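Local coordinates for protein endoglucanase (Clostridium thermocellum, PDB 2YIK) that probably hydrolyses beta-1,4-glucosidic bonds in cellulose, as a calcium- and zinc-binding cellulase of glycoside hydrolase family 9, at residues A[155-159]-A[232-237]; A[343-347]-A[358-362]; A[461-467]-A[487-491]. All blocks are in the same frame, centred on the assembly; numbering follows the deposited sequence.

Contact 1 (A[155-159]-A[232-237]); sequences EVILR and NFKDTD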
ATOM      1  N   GLU A 155      -0.454  -0.608 -14.056  1.00 26.44           N
ATOM      2  CA  GLU A 155       0.830  -1.259 -14.245  1.00 26.50           C
ATOM      3  C   GLU A 155       2.000  -0.274 -14.167  1.00 27.11           C
ATOM      4  O   GLU A 155       3.064  -0.616 -13.651  1.00 26.83           O
ATOM      5  CB  GLU A 155       0.829  -2.049 -15.559  1.00 26.75           C
ATOM      6  CG  GLU A 155      -0.165  -3.218 -15.518  1.00 26.05           C
ATOM      7  CD  GLU A 155      -0.053  -4.146 -16.713  1.00 28.41           C
ATOM      8  OE1 GLU A 155       0.768  -3.861 -17.603  1.00 28.33           O
ATOM      9  OE2 GLU A 155      -0.787  -5.161 -16.764  1.00 30.67           O
ATOM     10  N   VAL A 156       1.801   0.955 -14.640  1.00 25.69           N
ATOM     11  CA  VAL A 156       2.868   1.948 -14.572  1.00 26.93           C
ATOM     12  C   VAL A 156       3.170   2.288 -13.112  1.00 26.65           C
ATOM     13  O   VAL A 156       4.337   2.434 -12.721  1.00 27.11           O
ATOM     14  CB  VAL A 156       2.497   3.243 -15.331  1.00 27.61           C
ATOM     15  CG1 VAL A 156       3.532   4.324 -15.061  1.00 25.84           C
ATOM     16  CG2 VAL A 156       2.425   2.956 -16.832  1.00 29.28           C
ATOM     17  N   ILE A 157       2.117   2.413 -12.309  1.00 24.75           N
ATOM     18  CA  ILE A 157       2.278   2.724 -10.892  1.00 24.31           C
ATOM     19  C   ILE A 157       2.927   1.545 -10.164  1.00 22.63           C
ATOM     20  O   ILE A 157       3.853   1.741  -9.387  1.00 22.88           O
ATOM     21  CB  ILE A 157       0.916   3.053 -10.205  1.00 25.37           C
ATOM     22  CG1 ILE A 157       0.455   4.464 -10.570  1.00 29.62           C
ATOM     23  CG2 ILE A 157       1.066   2.989  -8.696  1.00 23.38           C
ATOM     24  CD1 ILE A 157       0.455   4.736 -12.052  1.00 38.57           C
ATOM     25  N   LEU A 158       2.451   0.328 -10.426  1.00 20.45           N
ATOM     26  CA  LEU A 158       3.008  -0.853  -9.770  1.00 21.93           C
ATOM     27  C   LEU A 158       4.465  -1.116 -10.148  1.00 23.21           C
ATOM     28  O   LEU A 158       5.244  -1.597  -9.326  1.00 21.97           O
ATOM     29  CB  LEU A 158       2.137  -2.075 -10.058  1.00 20.81           C
ATOM     30  CG  LEU A 158       0.759  -1.993  -9.386  1.00 21.42           C
ATOM     31  CD1 LEU A 158      -0.180  -3.015  -9.974  1.00 20.94           C
ATOM     32  CD2 LEU A 158       0.911  -2.195  -7.877  1.00 21.36           C
ATOM     33  N   ARG A 159       4.836  -0.800 -11.388  1.00 24.63           N
ATOM     34  CA  ARG A 159       6.217  -0.974 -11.823  1.00 23.83           C
ATOM     35  C   ARG A 159       7.089   0.057 -11.117  1.00 23.82           C
ATOM     36  O   ARG A 159       8.213  -0.243 -10.709  1.00 22.68           O
ATOM     37  CB  ARG A 159       6.354  -0.786 -13.338  1.00 24.86           C
ATOM     38  CG  ARG A 159       5.979  -2.004 -14.167  1.00 24.49           C
ATOM     39  CD  ARG A 159       6.001  -1.661 -15.656  1.00 26.68           C
ATOM     40  NE  ARG A 159       5.659  -2.799 -16.512  1.00 29.41           N
ATOM     41  CZ  ARG A 159       6.513  -3.754 -16.877  1.00 30.20           C
ATOM     42  NH1 ARG A 159       7.777  -3.720 -16.464  1.00 29.14           N
ATOM     43  NH2 ARG A 159       6.104  -4.736 -17.666  1.00 29.13           N
ATOM     44  N   ASN A 232       0.860 -10.414 -10.947  1.00 28.45           N
ATOM     45  CA  ASN A 232       0.265  -9.467 -11.885  1.00 27.99           C
ATOM     46  C   ASN A 232       0.916  -9.445 -13.269  1.00 29.39           C
ATOM     47  O   ASN A 232       0.265  -9.090 -14.251  1.00 29.17           O
ATOM     48  CB  ASN A 232       0.300  -8.051 -11.283  1.00 26.22           C
ATOM     49  CG  ASN A 232      -0.762  -7.836 -10.210  1.00 25.87           C
ATOM     50  OD1 ASN A 232      -0.578  -7.038  -9.295  1.00 26.58           O
ATOM     51  ND2 ASN A 232      -1.884  -8.534 -10.332  1.00 21.94           N
ATOM     52  N   PHE A 233       2.185  -9.834 -13.357  1.00 29.73           N
ATOM     53  CA  PHE A 233       2.891  -9.803 -14.637  1.00 30.72           C
ATOM     54  C   PHE A 233       3.330 -11.135 -15.242  1.00 32.31           C
ATOM     55  O   PHE A 233       3.855 -11.156 -16.356  1.00 32.41           O
ATOM     56  CB  PHE A 233       4.121  -8.907 -14.518  1.00 29.07           C
ATOM     57  CG  PHE A 233       3.799  -7.449 -14.401  1.00 28.95           C
ATOM     58  CD1 PHE A 233       3.466  -6.702 -15.528  1.00 30.22           C
ATOM     59  CD2 PHE A 233       3.797  -6.825 -13.157  1.00 29.19           C
ATOM     60  CE1 PHE A 233       3.132  -5.344 -15.418  1.00 30.03           C
ATOM     61  CE2 PHE A 233       3.467  -5.473 -13.032  1.00 30.14           C
ATOM     62  CZ  PHE A 233       3.133  -4.730 -14.163  1.00 29.05           C
ATOM     63  N   LYS A 234       3.111 -12.239 -14.537  1.00 32.56           N
ATOM     64  CA  LYS A 234       3.552 -13.541 -15.035  1.00 35.71           C
ATOM     65  C   LYS A 234       3.090 -13.971 -16.422  1.00 36.72           C
ATOM     66  O   LYS A 234       3.755 -14.783 -17.066  1.00 37.86           O
ATOM     67  CB  LYS A 234       3.198 -14.646 -14.038  1.00 33.08           C
ATOM     68  CG  LYS A 234       1.713 -14.834 -13.780  1.00 35.55           C
ATOM     69  CD  LYS A 234       1.524 -15.887 -12.709  1.00 36.54           C
ATOM     70  CE  LYS A 234       0.126 -15.860 -12.121  1.00 39.16           C
ATOM     71  NZ  LYS A 234      -0.777 -16.840 -12.773  1.00 40.60           N
ATOM     72  N   ASP A 235       1.959 -13.451 -16.880  1.00 37.23           N
ATOM     73  CA  ASP A 235       1.446 -13.834 -18.192  1.00 38.87           C
ATOM     74  C   ASP A 235       1.789 -12.775 -19.215  1.00 39.02           C
ATOM     75  O   ASP A 235       2.091 -13.069 -20.374  1.00 40.50           O
ATOM     76  CB  ASP A 235      -0.075 -14.009 -18.134  1.00 41.32           C
ATOM     77  CG  ASP A 235      -0.498 -15.091 -17.159  1.00 44.26           C
ATOM     78  OD1 ASP A 235      -0.063 -16.250 -17.336  1.00 45.85           O
ATOM     79  OD2 ASP A 235      -1.261 -14.789 -16.216  1.00 46.59           O
ATOM     80  N   THR A 236       1.778 -11.537 -18.745  1.00 37.58           N
ATOM     81  CA  THR A 236       2.031 -10.364 -19.555  1.00 36.90           C
ATOM     82  C   THR A 236       3.497  -9.997 -19.830  1.00 36.58           C
ATOM     83  O   THR A 236       3.816  -9.504 -20.914  1.00 35.91           O
ATOM     84  CB  THR A 236       1.236  -9.174 -18.925  1.00 37.70           C
ATOM     85  OG1 THR A 236       0.140  -8.847 -19.787  1.00 41.02           O
ATOM     86  CG2 THR A 236       2.097  -7.951 -18.683  1.00 37.35           C
ATOM     87  N   ASP A 237       4.382 -10.238 -18.868  1.00 34.15           N
ATOM     88  CA  ASP A 237       5.811  -9.932 -19.024  1.00 33.02           C
ATOM     89  C   ASP A 237       6.530 -10.953 -18.143  1.00 32.50           C
ATOM     90  O   ASP A 237       7.033 -10.617 -17.070  1.00 32.98           O
ATOM     91  CB  ASP A 237       6.111  -8.510 -18.521  1.00 32.77           C
ATOM     92  CG  ASP A 237       7.529  -8.039 -18.846  1.00 33.31           C
ATOM     93  OD1 ASP A 237       8.434  -8.886 -19.015  1.00 33.90           O
ATOM     94  OD2 ASP A 237       7.741  -6.805 -18.908  1.00 32.48           O
TER
HETATM   95  O   HOH W   1      -0.377  -7.733 -16.530  1.00 36.78           O
HETATM   96  O   HOH W   2      10.021  -5.177 -18.301  1.00 39.94           O
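The ring of Phe-233 slots between Glu-155 and Arg-159, which stand one turn apart on helix 151-167. Glu-155, extended beyond CG, runs alongside the ring, antiparallel to the phenylalanine side chain, bringing OE1 to 3.5 Å from Phe-233 CE1. Carboxylate and ring are inclined at 61°, so the two do not stack. Beyond the ring, Arg-159 is stretched out from CG to NE (chi2 174°), which carries NE to 3.7 Å from Phe-233 CE1 and the guanidinium on to Asp-237. There Arg-159 NH2 makes a nearly straight salt bridge to Asp-237 OD2, 2.9 Å long, using the anti side of the carboxylate and lying close to the guanidinium plane. A water accepts from Arg-159 NH1 and donates to the same OD2, closing a second path. On the other flank, a water donates both to Glu-155 OE2, 2.6 Å from it, and to Asn-232 O; OE2 also bonds to Tyr-138 OH. Asp-237 OD1 caps Tyr-240 N, and the Tyr-240 ring packs edge-to-face with Phe-233 and makes a cation-pi contact with Arg-159. The whole is helix packing at a helix-to-helix turn: 216-233 ends and N-capped 238-257 begins against 151-167, consistent with the (alpha/alpha)6 barrel of family 9.

Contact 2 (A[343-347]-A[358-362]); sequences FEDRY and QIDFW. With CA (calcium ion), chain B.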
ATOM      1  N   PHE A 343      -5.348 -28.594   4.726  1.00 26.43           N
ATOM      2  CA  PHE A 343      -4.764 -27.304   5.092  1.00 24.66           C
ATOM      3  C   PHE A 343      -5.196 -26.887   6.498  1.00 24.18           C
ATOM      4  O   PHE A 343      -4.388 -26.395   7.282  1.00 24.31           O
ATOM      5  CB  PHE A 343      -5.165 -26.219   4.079  1.00 25.56           C
ATOM      6  CG  PHE A 343      -4.442 -26.303   2.749  1.00 25.48           C
ATOM      7  CD1 PHE A 343      -3.724 -27.445   2.386  1.00 26.65           C
ATOM      8  CD2 PHE A 343      -4.516 -25.244   1.843  1.00 25.30           C
ATOM      9  CE1 PHE A 343      -3.094 -27.529   1.133  1.00 27.59           C
ATOM     10  CE2 PHE A 343      -3.893 -25.316   0.591  1.00 26.90           C
ATOM     11  CZ  PHE A 343      -3.180 -26.460   0.235  1.00 26.91           C
ATOM     12  N   GLU A 344      -6.471 -27.087   6.817  1.00 24.73           N
ATOM     13  CA  GLU A 344      -6.975 -26.726   8.137  1.00 26.17           C
ATOM     14  C   GLU A 344      -6.263 -27.511   9.236  1.00 26.32           C
ATOM     15  O   GLU A 344      -5.845 -26.945  10.248  1.00 27.23           O
ATOM     16  CB  GLU A 344      -8.486 -26.977   8.244  1.00 26.61           C
ATOM     17  CG  GLU A 344      -9.350 -26.042   7.418  1.00 25.91           C
ATOM     18  CD  GLU A 344      -9.419 -26.458   5.975  1.00 27.01           C
ATOM     19  OE1 GLU A 344      -8.682 -27.397   5.593  1.00 27.03           O
ATOM     20  OE2 GLU A 344     -10.200 -25.846   5.223  1.00 25.68           O
ATOM     21  N   ASP A 345      -6.128 -28.818   9.038  1.00 26.23           N
ATOM     22  CA  ASP A 345      -5.473 -29.651  10.030  1.00 27.69           C
ATOM     23  C   ASP A 345      -3.981 -29.370  10.125  1.00 26.44           C
ATOM     24  O   ASP A 345      -3.400 -29.486  11.203  1.00 27.58           O
ATOM     25  CB  ASP A 345      -5.736 -31.130   9.741  1.00 27.14           C
ATOM     26  CG  ASP A 345      -7.189 -31.500   9.947  1.00 30.39           C
ATOM     27  OD1 ASP A 345      -7.903 -30.727  10.629  1.00 27.89           O
ATOM     28  OD2 ASP A 345      -7.620 -32.562   9.440  1.00 29.88           O
ATOM     29  N   ARG A 346      -3.364 -29.001   9.007  1.00 26.60           N
ATOM     30  CA  ARG A 346      -1.941 -28.665   9.004  1.00 26.77           C
ATOM     31  C   ARG A 346      -1.768 -27.365   9.787  1.00 26.39           C
ATOM     32  O   ARG A 346      -0.824 -27.209  10.571  1.00 26.63           O
ATOM     33  CB  ARG A 346      -1.423 -28.479   7.571  1.00 28.03           C
ATOM     34  CG  ARG A 346      -1.007 -29.777   6.860  1.00 30.22           C
ATOM     35  CD  ARG A 346      -0.683 -29.525   5.384  1.00 31.64           C
ATOM     36  NE  ARG A 346       0.450 -28.618   5.184  1.00 31.09           N
ATOM     37  CZ  ARG A 346       0.768 -28.061   4.017  1.00 33.34           C
ATOM     38  NH1 ARG A 346       0.038 -28.314   2.938  1.00 33.68           N
ATOM     39  NH2 ARG A 346       1.816 -27.246   3.923  1.00 31.93           N
ATOM     40  N   TYR A 347      -2.687 -26.426   9.580  1.00 26.17           N
ATOM     41  CA  TYR A 347      -2.607 -25.159  10.294  1.00 25.63           C
ATOM     42  C   TYR A 347      -2.773 -25.363  11.805  1.00 25.82           C
ATOM     43  O   TYR A 347      -2.059 -24.752  12.602  1.00 25.52           O
ATOM     44  CB  TYR A 347      -3.658 -24.171   9.784  1.00 23.96           C
ATOM     45  CG  TYR A 347      -3.747 -22.945  10.669  1.00 24.39           C
ATOM     46  CD1 TYR A 347      -2.631 -22.136  10.883  1.00 22.13           C
ATOM     47  CD2 TYR A 347      -4.920 -22.649  11.364  1.00 24.11           C
ATOM     48  CE1 TYR A 347      -2.676 -21.066  11.775  1.00 23.63           C
ATOM     49  CE2 TYR A 347      -4.978 -21.582  12.259  1.00 25.19           C
ATOM     50  CZ  TYR A 347      -3.850 -20.797  12.462  1.00 25.54           C
ATOM     51  OH  TYR A 347      -3.901 -19.759  13.359  1.00 25.51           O
ATOM     52  N   GLN A 358     -12.530 -25.752  15.386  1.00 33.28           N
ATOM     53  CA  GLN A 358     -13.062 -25.446  14.062  1.00 34.16           C
ATOM     54  C   GLN A 358     -12.254 -24.354  13.367  1.00 32.72           C
ATOM     55  O   GLN A 358     -12.011 -23.284  13.929  1.00 31.36           O
ATOM     56  CB  GLN A 358     -14.525 -25.008  14.128  1.00 38.00           C
ATOM     57  CG  GLN A 358     -15.228 -25.117  12.769  1.00 45.27           C
ATOM     58  CD  GLN A 358     -16.268 -24.030  12.542  1.00 50.00           C
ATOM     59  OE1 GLN A 358     -15.939 -22.900  12.132  1.00 52.93           O
ATOM     60  NE2 GLN A 358     -17.533 -24.355  12.819  1.00 51.11           N
ATOM     61  N   ILE A 359     -11.824 -24.655  12.148  1.00 30.56           N
ATOM     62  CA  ILE A 359     -11.051 -23.728  11.338  1.00 29.55           C
ATOM     63  C   ILE A 359     -11.664 -23.660   9.948  1.00 29.07           C
ATOM     64  O   ILE A 359     -11.802 -24.684   9.270  1.00 28.52           O
ATOM     65  CB  ILE A 359      -9.566 -24.174  11.174  1.00 30.57           C
ATOM     66  CG1 ILE A 359      -8.804 -23.994  12.486  1.00 31.72           C
ATOM     67  CG2 ILE A 359      -8.889 -23.359  10.087  1.00 29.05           C
ATOM     68  CD1 ILE A 359      -9.272 -24.934  13.548  1.00 39.68           C
ATOM     69  N   ASP A 360     -12.052 -22.455   9.551  1.00 26.62           N
ATOM     70  CA  ASP A 360     -12.608 -22.193   8.232  1.00 26.02           C
ATOM     71  C   ASP A 360     -11.884 -20.919   7.836  1.00 25.92           C
ATOM     72  O   ASP A 360     -12.108 -19.855   8.418  1.00 25.73           O
ATOM     73  CB  ASP A 360     -14.127 -21.975   8.295  1.00 27.05           C
ATOM     74  CG  ASP A 360     -14.729 -21.586   6.942  1.00 30.16           C
ATOM     75  OD1 ASP A 360     -14.024 -20.996   6.093  1.00 30.82           O
ATOM     76  OD2 ASP A 360     -15.930 -21.854   6.726  1.00 33.31           O
ATOM     77  N   PHE A 361     -11.001 -21.034   6.853  1.00 25.16           N
ATOM     78  CA  PHE A 361     -10.203 -19.897   6.429  1.00 24.59           C
ATOM     79  C   PHE A 361     -10.951 -18.602   6.107  1.00 23.23           C
ATOM     80  O   PHE A 361     -10.410 -17.526   6.328  1.00 22.43           O
ATOM     81  CB  PHE A 361      -9.265 -20.329   5.291  1.00 23.43           C
ATOM     82  CG  PHE A 361      -8.135 -21.224   5.761  1.00 24.63           C
ATOM     83  CD1 PHE A 361      -7.143 -20.725   6.603  1.00 24.58           C
ATOM     84  CD2 PHE A 361      -8.099 -22.577   5.416  1.00 24.75           C
ATOM     85  CE1 PHE A 361      -6.135 -21.557   7.100  1.00 25.36           C
ATOM     86  CE2 PHE A 361      -7.092 -23.419   5.910  1.00 24.23           C
ATOM     87  CZ  PHE A 361      -6.111 -22.905   6.754  1.00 24.23           C
ATOM     88  N   TRP A 362     -12.185 -18.690   5.620  1.00 23.16           N
ATOM     89  CA  TRP A 362     -12.959 -17.477   5.334  1.00 24.31           C
ATOM     90  C   TRP A 362     -13.699 -16.928   6.563  1.00 25.54           C
ATOM     91  O   TRP A 362     -14.111 -15.765   6.574  1.00 25.76           O
ATOM     92  CB  TRP A 362     -13.993 -17.727   4.230  1.00 22.41           C
ATOM     93  CG  TRP A 362     -13.466 -17.615   2.832  1.00 24.09           C
ATOM     94  CD1 TRP A 362     -13.466 -18.595   1.881  1.00 21.75           C
ATOM     95  CD2 TRP A 362     -12.883 -16.456   2.212  1.00 23.17           C
ATOM     96  NE1 TRP A 362     -12.922 -18.122   0.712  1.00 23.02           N
ATOM     97  CE2 TRP A 362     -12.551 -16.809   0.886  1.00 22.62           C
ATOM     98  CE3 TRP A 362     -12.599 -15.152   2.651  1.00 25.38           C
ATOM     99  CZ2 TRP A 362     -11.961 -15.916  -0.013  1.00 23.62           C
ATOM    100  CZ3 TRP A 362     -12.008 -14.254   1.757  1.00 23.04           C
ATOM    101  CH2 TRP A 362     -11.694 -14.646   0.441  1.00 25.32           C
TER
HETATM  102 CA    CA B1332      -9.512 -27.290   3.067  1.00 29.23          CA
HETATM  103  O   HOH W   3     -11.605 -23.609   5.325  1.00 21.83           O
HETATM  104  O   HOH W   4     -11.991 -26.506   2.646  1.00 24.57           O
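Glu-344 lies against both Ile-359 and Phe-361, and its aliphatic part belongs to the close-packed half of the contact. Its CG is 3.4 Å from Ile-359 O and also touches Ile-359 CG2, while CE2 of the Phe-361 ring comes within 3.8 Å of that same CG. The ring is shared by three residues of helix 342-350: CB of Phe-343 and CG of Glu-344 approach obliquely near CE2, whereas CB of Tyr-347 meets the ring at its edge, 4.1 Å from CZ. With CG anti to the backbone N (chi1 170°), the Tyr-347 ring is carried over to Ile-359, whose CG2 lies 4.2 Å from Tyr-347 CD2. The Tyr-347 hydroxyl bonds outside the contact, to Tyr-306 O.

The other half is polar and watery. A bend at chi2 (81°) turns the Glu-344 carboxylate back to a calcium ion, which OE1 and OE2 both bind, OE2 at 2.7 Å from the metal. Asp-337, Ser-340 and Asn-333 also belong to this site, and a water 2.6 Å from the calcium ion joins them. A second water donates to Glu-344 OE2 and accepts from Phe-361 N, linking the metal ligand to the loop where no direct hydrogen bond crosses. Farther out, exposed Asp-360 turns away from the helix and takes Trp-362 N on OD1 (3.0 Å), a capping bond.

Segment 358-362 is the last part of the loop that leads from helix 342-350 into helix 363-373. Phe-343 reaches Leu-299 and Phe-303 on helix 296-305, while Phe-361 rests on Asn-333 of helix 322-336 and Trp-362 on Ala-330 of the same helix. The calcium site lies at the link between helices 322-336 and 342-350, with segment 358-362 packed beside Glu-344.

Contact 3 (A[461-467]-A[487-491]); sequences ANDSSPH and DRTND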
ATOM      1  N   ALA A 461       1.596  25.809   4.541  1.00 46.29           N
ATOM      2  CA  ALA A 461       0.312  25.113   4.639  1.00 45.63           C
ATOM      3  C   ALA A 461      -0.772  26.032   5.212  1.00 45.20           C
ATOM      4  O   ALA A 461      -1.960  25.863   4.929  1.00 43.11           O
ATOM      5  CB  ALA A 461       0.449  23.872   5.519  1.00 45.58           C
ATOM      6  N   ASN A 462      -0.355  27.004   6.019  1.00 45.40           N
ATOM      7  CA  ASN A 462      -1.291  27.937   6.648  1.00 45.93           C
ATOM      8  C   ASN A 462      -1.861  28.970   5.691  1.00 45.81           C
ATOM      9  O   ASN A 462      -2.843  29.641   6.017  1.00 46.44           O
ATOM     10  CB  ASN A 462      -0.611  28.653   7.813  1.00 47.26           C
ATOM     11  CG  ASN A 462      -0.305  27.723   8.963  1.00 47.92           C
ATOM     12  OD1 ASN A 462       0.813  27.710   9.481  1.00 48.95           O
ATOM     13  ND2 ASN A 462      -1.298  26.937   9.375  1.00 47.18           N
ATOM     14  N   ASP A 463      -1.241  29.109   4.521  1.00 45.15           N
ATOM     15  CA  ASP A 463      -1.709  30.051   3.506  1.00 44.58           C
ATOM     16  C   ASP A 463      -3.035  29.495   2.985  1.00 44.74           C
ATOM     17  O   ASP A 463      -3.093  28.363   2.496  1.00 43.86           O
ATOM     18  CB  ASP A 463      -0.685  30.139   2.372  1.00 44.91           C
ATOM     19  CG  ASP A 463      -1.145  31.019   1.229  1.00 44.28           C
ATOM     20  OD1 ASP A 463      -2.347  31.362   1.170  1.00 45.73           O
ATOM     21  OD2 ASP A 463      -0.299  31.358   0.374  1.00 45.22           O
ATOM     22  N   SER A 464      -4.096  30.292   3.068  1.00 44.12           N
ATOM     23  CA  SER A 464      -5.424  29.840   2.656  1.00 44.39           C
ATOM     24  C   SER A 464      -5.812  29.990   1.192  1.00 43.66           C
ATOM     25  O   SER A 464      -6.972  29.777   0.836  1.00 43.69           O
ATOM     26  CB  SER A 464      -6.486  30.523   3.521  1.00 45.39           C
ATOM     27  OG  SER A 464      -6.336  31.935   3.486  1.00 48.77           O
ATOM     28  N   SER A 465      -4.857  30.327   0.335  1.00 42.43           N
ATOM     29  CA  SER A 465      -5.159  30.500  -1.081  1.00 41.84           C
ATOM     30  C   SER A 465      -5.496  29.191  -1.781  1.00 41.17           C
ATOM     31  O   SER A 465      -5.140  28.113  -1.298  1.00 41.44           O
ATOM     32  CB  SER A 465      -3.962  31.126  -1.786  1.00 41.30           C
ATOM     33  OG  SER A 465      -3.448  32.180  -1.001  1.00 42.64           O
ATOM     34  N   PRO A 466      -6.185  29.274  -2.935  1.00 40.73           N
ATOM     35  CA  PRO A 466      -6.548  28.078  -3.694  1.00 40.48           C
ATOM     36  C   PRO A 466      -5.253  27.372  -4.077  1.00 41.21           C
ATOM     37  O   PRO A 466      -4.196  28.003  -4.175  1.00 40.03           O
ATOM     38  CB  PRO A 466      -7.253  28.643  -4.928  1.00 40.97           C
ATOM     39  CG  PRO A 466      -7.861  29.917  -4.429  1.00 41.75           C
ATOM     40  CD  PRO A 466      -6.756  30.487  -3.553  1.00 40.95           C
ATOM     41  N   HIS A 467      -5.329  26.064  -4.292  1.00 40.89           N
ATOM     42  CA  HIS A 467      -4.150  25.312  -4.686  1.00 40.16           C
ATOM     43  C   HIS A 467      -3.861  25.631  -6.139  1.00 39.48           C
ATOM     44  O   HIS A 467      -4.772  25.918  -6.910  1.00 39.26           O
ATOM     45  CB  HIS A 467      -4.387  23.809  -4.513  1.00 38.12           C
ATOM     46  CG  HIS A 467      -4.367  23.361  -3.086  1.00 37.33           C
ATOM     47  ND1 HIS A 467      -4.364  22.030  -2.720  1.00 36.43           N
ATOM     48  CD2 HIS A 467      -4.343  24.066  -1.931  1.00 37.73           C
ATOM     49  CE1 HIS A 467      -4.337  21.938  -1.404  1.00 35.96           C
ATOM     50  NE2 HIS A 467      -4.325  23.161  -0.900  1.00 36.19           N
ATOM     51  N   ASP A 487     -12.235  21.782   5.358  1.00 36.99           N
ATOM     52  CA  ASP A 487     -11.478  21.726   4.113  1.00 37.32           C
ATOM     53  C   ASP A 487     -10.439  22.848   3.988  1.00 37.27           C
ATOM     54  O   ASP A 487     -10.666  23.846   3.307  1.00 37.39           O
ATOM     55  CB  ASP A 487     -12.464  21.751   2.933  1.00 35.95           C
ATOM     56  CG  ASP A 487     -11.787  21.524   1.594  1.00 34.70           C
ATOM     57  OD1 ASP A 487     -10.624  21.071   1.576  1.00 31.47           O
ATOM     58  OD2 ASP A 487     -12.433  21.790   0.560  1.00 33.01           O
ATOM     59  N   ARG A 488      -9.305  22.666   4.659  1.00 36.88           N
ATOM     60  CA  ARG A 488      -8.205  23.627   4.636  1.00 37.45           C
ATOM     61  C   ARG A 488      -6.876  22.901   4.451  1.00 37.17           C
ATOM     62  O   ARG A 488      -6.694  21.785   4.943  1.00 35.85           O
ATOM     63  CB  ARG A 488      -8.148  24.426   5.939  1.00 39.14           C
ATOM     64  CG  ARG A 488      -9.184  25.535   6.064  1.00 41.95           C
ATOM     65  CD  ARG A 488      -8.934  26.320   7.348  1.00 44.55           C
ATOM     66  NE  ARG A 488      -7.608  26.939   7.342  1.00 47.53           N
ATOM     67  CZ  ARG A 488      -7.300  28.071   6.707  1.00 49.43           C
ATOM     68  NH1 ARG A 488      -8.233  28.726   6.022  1.00 49.55           N
ATOM     69  NH2 ARG A 488      -6.054  28.542   6.750  1.00 47.52           N
ATOM     70  N   THR A 489      -5.944  23.539   3.752  1.00 36.99           N
ATOM     71  CA  THR A 489      -4.638  22.949   3.511  1.00 37.15           C
ATOM     72  C   THR A 489      -3.927  22.584   4.819  1.00 38.24           C
ATOM     73  O   THR A 489      -3.226  21.570   4.889  1.00 37.50           O
ATOM     74  CB  THR A 489      -3.755  23.911   2.682  1.00 37.26           C
ATOM     75  OG1 THR A 489      -4.385  24.165   1.418  1.00 35.77           O
ATOM     76  CG2 THR A 489      -2.374  23.305   2.438  1.00 36.95           C
ATOM     77  N   ASN A 490      -4.111  23.384   5.867  1.00 38.25           N
ATOM     78  CA  ASN A 490      -3.441  23.078   7.128  1.00 40.48           C
ATOM     79  C   ASN A 490      -4.197  22.131   8.059  1.00 41.70           C
ATOM     80  O   ASN A 490      -3.758  21.902   9.190  1.00 40.97           O
ATOM     81  CB  ASN A 490      -3.065  24.367   7.880  1.00 41.37           C
ATOM     82  CG  ASN A 490      -4.275  25.182   8.299  1.00 42.46           C
ATOM     83  OD1 ASN A 490      -5.417  24.751   8.146  1.00 41.96           O
ATOM     84  ND2 ASN A 490      -4.024  26.371   8.845  1.00 43.93           N
ATOM     85  N   ASP A 491      -5.326  21.582   7.605  1.00 42.59           N
ATOM     86  CA  ASP A 491      -6.065  20.620   8.426  1.00 43.98           C
ATOM     87  C   ASP A 491      -5.376  19.292   8.131  1.00 44.58           C
ATOM     88  O   ASP A 491      -5.778  18.555   7.225  1.00 44.26           O
ATOM     89  CB  ASP A 491      -7.544  20.544   8.016  1.00 44.41           C
ATOM     90  CG  ASP A 491      -8.310  19.476   8.788  1.00 45.96           C
ATOM     91  OD1 ASP A 491      -7.708  18.876   9.713  1.00 45.46           O
ATOM     92  OD2 ASP A 491      -9.506  19.234   8.478  1.00 44.91           O
TER
HETATM   93  O   HOH W   5      -4.553  26.266   5.186  1.00 37.44           O
HETATM   94  O   HOH W   6      -4.607  26.969   0.907  1.00 38.33           O
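His-467 and Thr-489 make a direct hydrogen bond between the two segments. NE2 of His-467 donates to Thr-489 OG1, which lies in the imidazole plane at the ring edge; the modelled separation of 2.5 Å is short, and its exact value is doubtful. Thr-489 presents OG1 by placing it anti to its carbonyl carbon (chi1 -60°).

Water-mediated bonds add to this link. One water donates to Asp-463 O and to Ser-465 O and accepts from Thr-489 OG1, 2.9 Å away, so the hydroxyl is gripped from two directions. Another water donates to Ala-461 O at 2.6 Å and accepts from Asn-490 N, filling the place of a direct backbone bond for which the angle is poor.

Bonds within each segment set its shape. Asp-463 OD1 accepts from Ser-465 N at 2.8 Å, an Asx turn, and also from Ser-465 OG, which arrives on the syn side. In the partner segment, a type I turn runs from Arg-488 to Asp-491. Inside it Arg-488 NE reaches Asn-490 OD1 at 3.2 Å, holding the bent arginine over its own turn.

Van der Waals contacts gather round Thr-489 and Arg-488. Ser-464 CB sits 3.5 Å from Arg-488 NH1, approaching the guanidinium obliquely, and Ala-461 O lies 3.5 Å from Thr-489 CB, with the methyl CB of Ala-461 near CG2 of the same threonine.

Ala-461 lies about 5 Å, side chain to side chain, from His-451, the predicted active-site residue, and also touches Trp-194. With much of the bonding carried by polar groups and water at the surface, the chemistry implies two segments of one long irregular region held by hydrogen bonds rather than by a hydrophobic core, beside what is probably the catalytic cleft.

The three contacts follow one another along the chain, all within the glycoside hydrolase family 9 region. Contact 1 lies nearest the middle, its centre about 16 Å from that of the chain, and joins helix 151-167 to the turn between helices 216-233 and 238-257. Contact 2 belongs to helix 342-350 and the loop leading to helix 363-373, its centre about 32 Å from that of contact 1. Contact 3 lies in the irregular region between helices 453-456 and 499-516. Contacts 2 and 3 fall on opposite sides of the chain centre, 51 Å apart between centres. None touches another: helix packing, a calcium-bound periphery and the region near the predicted active-site histidine are separate local arrangements.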